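Long-range contact in ABC transporter, substrate-binding protein (Streptococcus pneumoniae, PDB 5G5Y), which binds fructooligosaccharides, preferring tetrasaccharides and larger, as the solute-binding component of the FusABC-MsmK importer: residues F183-G188 / G241-E246. Residues are numbered along the deposited sequence; the frame is centred on the assembly and turned at random.
Sequences FSFISG and GLIDKE
Phe-183 and Ile-243 are joined through a single parallel beta bridge, CA to CA 4.8 Å, where the end of strand 181-183 meets the loop that follows helix 225-239. The evidence is two backbone bonds flanking Ile-243: Phe-183 N to Leu-242 O is weak and strongly bent at the hydrogen, whereas Asp-244 N reaches Phe-183 O at 2.8 Å and 175°. Strand 181-183 is an outer strand of its mixed sheet, with strand 264-269 as its neighbour, so the bridge brings the loop to the sheet's margin. The Ile-243 side chain works against two rings through separate branches. CG1 runs beside Phe-183, both side chains pointing the same way, with CD2 of that ring 4.1 Å from CG1. CG2, anti to the backbone N, instead meets Phe-185 CE2 at 3.7 Å, the two side chains lying obliquely. Leu-237 of helix 225-239 also touches both Phe-183 and Ile-243, and Phe-183 touches Val-266 of strand 264-269, placing this apolar cluster between sheet and helix. The polar end is organised by Asp-244, whose OD2 also forms a salt bridge with Lys-258. With CG of Asp-244 anti to the backbone N (chi1 -163°), the carboxylate is carried to Ser-184. OD1 closes an Asx turn by accepting Glu-246 N from above the carboxylate plane, while Ser-184 OG donates to Asp-244 OD2 at 2.7 Å, on the anti side and 19° out of plane.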
loop_
_atom_site.group_PDB
_atom_site.type_symbol
_atom_site.label_atom_id
_atom_site.label_comp_id
_atom_site.label_asym_id
_atom_site.label_seq_id
_atom_site.Cartn_x
_atom_site.Cartn_y
_atom_site.Cartn_z
ATOM N N PHE A 183 -25.741 1.487 -3.219
ATOM C CA PHE A 183 -24.506 1.167 -2.453
ATOM C C PHE A 183 -23.810 -0.029 -3.092
ATOM O O PHE A 183 -24.421 -1.065 -3.295
ATOM C CB PHE A 183 -24.941 0.848 -1.019
ATOM C CG PHE A 183 -23.837 0.749 -0.007
ATOM C CD1 PHE A 183 -23.389 1.882 0.670
ATOM C CD2 PHE A 183 -23.339 -0.494 0.393
ATOM C CE1 PHE A 183 -22.422 1.800 1.657
ATOM C CE2 PHE A 183 -22.364 -0.574 1.395
ATOM C CZ PHE A 183 -21.913 0.565 2.009
ATOM N N SER A 184 -22.528 0.122 -3.446
ATOM C CA SER A 184 -21.775 -0.963 -4.056
ATOM C C SER A 184 -20.348 -1.007 -3.545
ATOM O O SER A 184 -19.843 -0.039 -2.988
ATOM C CB SER A 184 -21.764 -0.839 -5.581
ATOM O OG SER A 184 -21.408 -2.086 -6.135
ATOM N N PHE A 185 -19.739 -2.165 -3.724
ATOM C CA PHE A 185 -18.399 -2.456 -3.278
ATOM C C PHE A 185 -17.996 -3.743 -3.909
ATOM O O PHE A 185 -18.837 -4.460 -4.510
ATOM C CB PHE A 185 -18.371 -2.572 -1.745
ATOM C CG PHE A 185 -19.424 -3.513 -1.188
ATOM C CD1 PHE A 185 -19.190 -4.889 -1.108
ATOM C CD2 PHE A 185 -20.635 -3.019 -0.766
ATOM C CE1 PHE A 185 -20.181 -5.758 -0.587
ATOM C CE2 PHE A 185 -21.619 -3.878 -0.235
ATOM C CZ PHE A 185 -21.387 -5.243 -0.149
ATOM N N ILE A 186 -16.701 -4.020 -3.843
ATOM C CA ILE A 186 -16.151 -5.344 -4.123
ATOM C C ILE A 186 -15.719 -5.901 -2.779
ATOM O O ILE A 186 -14.757 -5.437 -2.175
ATOM C CB ILE A 186 -14.983 -5.344 -5.126
ATOM C CG1 ILE A 186 -15.388 -4.643 -6.442
ATOM C CG2 ILE A 186 -14.514 -6.767 -5.424
ATOM C CD1 ILE A 186 -14.282 -4.560 -7.447
ATOM N N SER A 187 -16.411 -6.929 -2.342
ATOM C CA SER A 187 -16.188 -7.498 -1.002
ATOM C C SER A 187 -14.854 -8.218 -0.787
ATOM O O SER A 187 -14.379 -9.012 -1.608
ATOM C CB SER A 187 -17.337 -8.442 -0.634
ATOM O OG SER A 187 -17.182 -8.939 0.709
ATOM N N GLY A 188 -14.245 -7.938 0.361
ATOM C CA GLY A 188 -13.070 -8.632 0.815
ATOM C C GLY A 188 -11.923 -7.689 1.123
ATOM O O GLY A 188 -12.145 -6.591 1.629
ATOM N N GLY A 241 -32.923 -3.390 0.364
ATOM C CA GLY A 241 -32.667 -3.423 -1.086
ATOM C C GLY A 241 -31.724 -2.347 -1.583
ATOM O O GLY A 241 -31.826 -1.886 -2.723
ATOM N N LEU A 242 -30.789 -1.929 -0.735
ATOM C CA LEU A 242 -29.934 -0.796 -1.083
ATOM C C LEU A 242 -28.586 -1.222 -1.646
ATOM O O LEU A 242 -27.882 -0.378 -2.227
ATOM C CB LEU A 242 -29.767 0.095 0.142
ATOM C CG LEU A 242 -31.054 0.676 0.741
ATOM C CD1 LEU A 242 -30.799 1.410 2.069
ATOM C CD2 LEU A 242 -31.758 1.599 -0.257
ATOM N N ILE A 243 -28.219 -2.505 -1.516
ATOM C CA ILE A 243 -26.930 -2.995 -1.976
ATOM C C ILE A 243 -27.045 -3.551 -3.386
ATOM O O ILE A 243 -28.007 -4.250 -3.710
ATOM C CB ILE A 243 -26.321 -4.082 -1.027
ATOM C CG1 ILE A 243 -26.164 -3.515 0.400
ATOM C CG2 ILE A 243 -24.978 -4.553 -1.562
ATOM C CD1 ILE A 243 -25.519 -4.470 1.406
ATOM N N ASP A 244 -26.060 -3.205 -4.216
ATOM C CA ASP A 244 -25.809 -3.840 -5.497
ATOM C C ASP A 244 -26.043 -5.353 -5.442
ATOM O O ASP A 244 -25.362 -6.065 -4.703
ATOM C CB ASP A 244 -24.346 -3.515 -5.924
ATOM C CG ASP A 244 -24.070 -3.760 -7.395
ATOM O OD1 ASP A 244 -24.751 -4.614 -7.989
ATOM O OD2 ASP A 244 -23.127 -3.133 -7.959
ATOM N N LYS A 245 -27.002 -5.865 -6.235
ATOM C CA LYS A 245 -27.248 -7.335 -6.224
ATOM C C LYS A 245 -26.044 -8.215 -6.607
ATOM O O LYS A 245 -26.029 -9.409 -6.291
ATOM C CB LYS A 245 -28.519 -7.733 -7.008
ATOM C CG LYS A 245 -28.733 -7.031 -8.341
ATOM C CD LYS A 245 -29.507 -7.884 -9.346
ATOM C CE LYS A 245 -29.364 -7.338 -10.765
ATOM N NZ LYS A 245 -28.030 -7.660 -11.361
ATOM N N GLU A 246 -25.030 -7.631 -7.257
ATOM C CA GLU A 246 -23.799 -8.334 -7.618
ATOM C C GLU A 246 -22.586 -8.064 -6.696
ATOM O O GLU A 246 -21.493 -8.522 -6.994
ATOM C CB GLU A 246 -23.373 -7.921 -9.044
ATOM C CG GLU A 246 -24.414 -8.000 -10.157
ATOM C CD GLU A 246 -23.787 -7.601 -11.505
ATOM O OE1 GLU A 246 -23.647 -6.391 -11.811
ATOM O OE2 GLU A 246 -23.384 -8.514 -12.250
#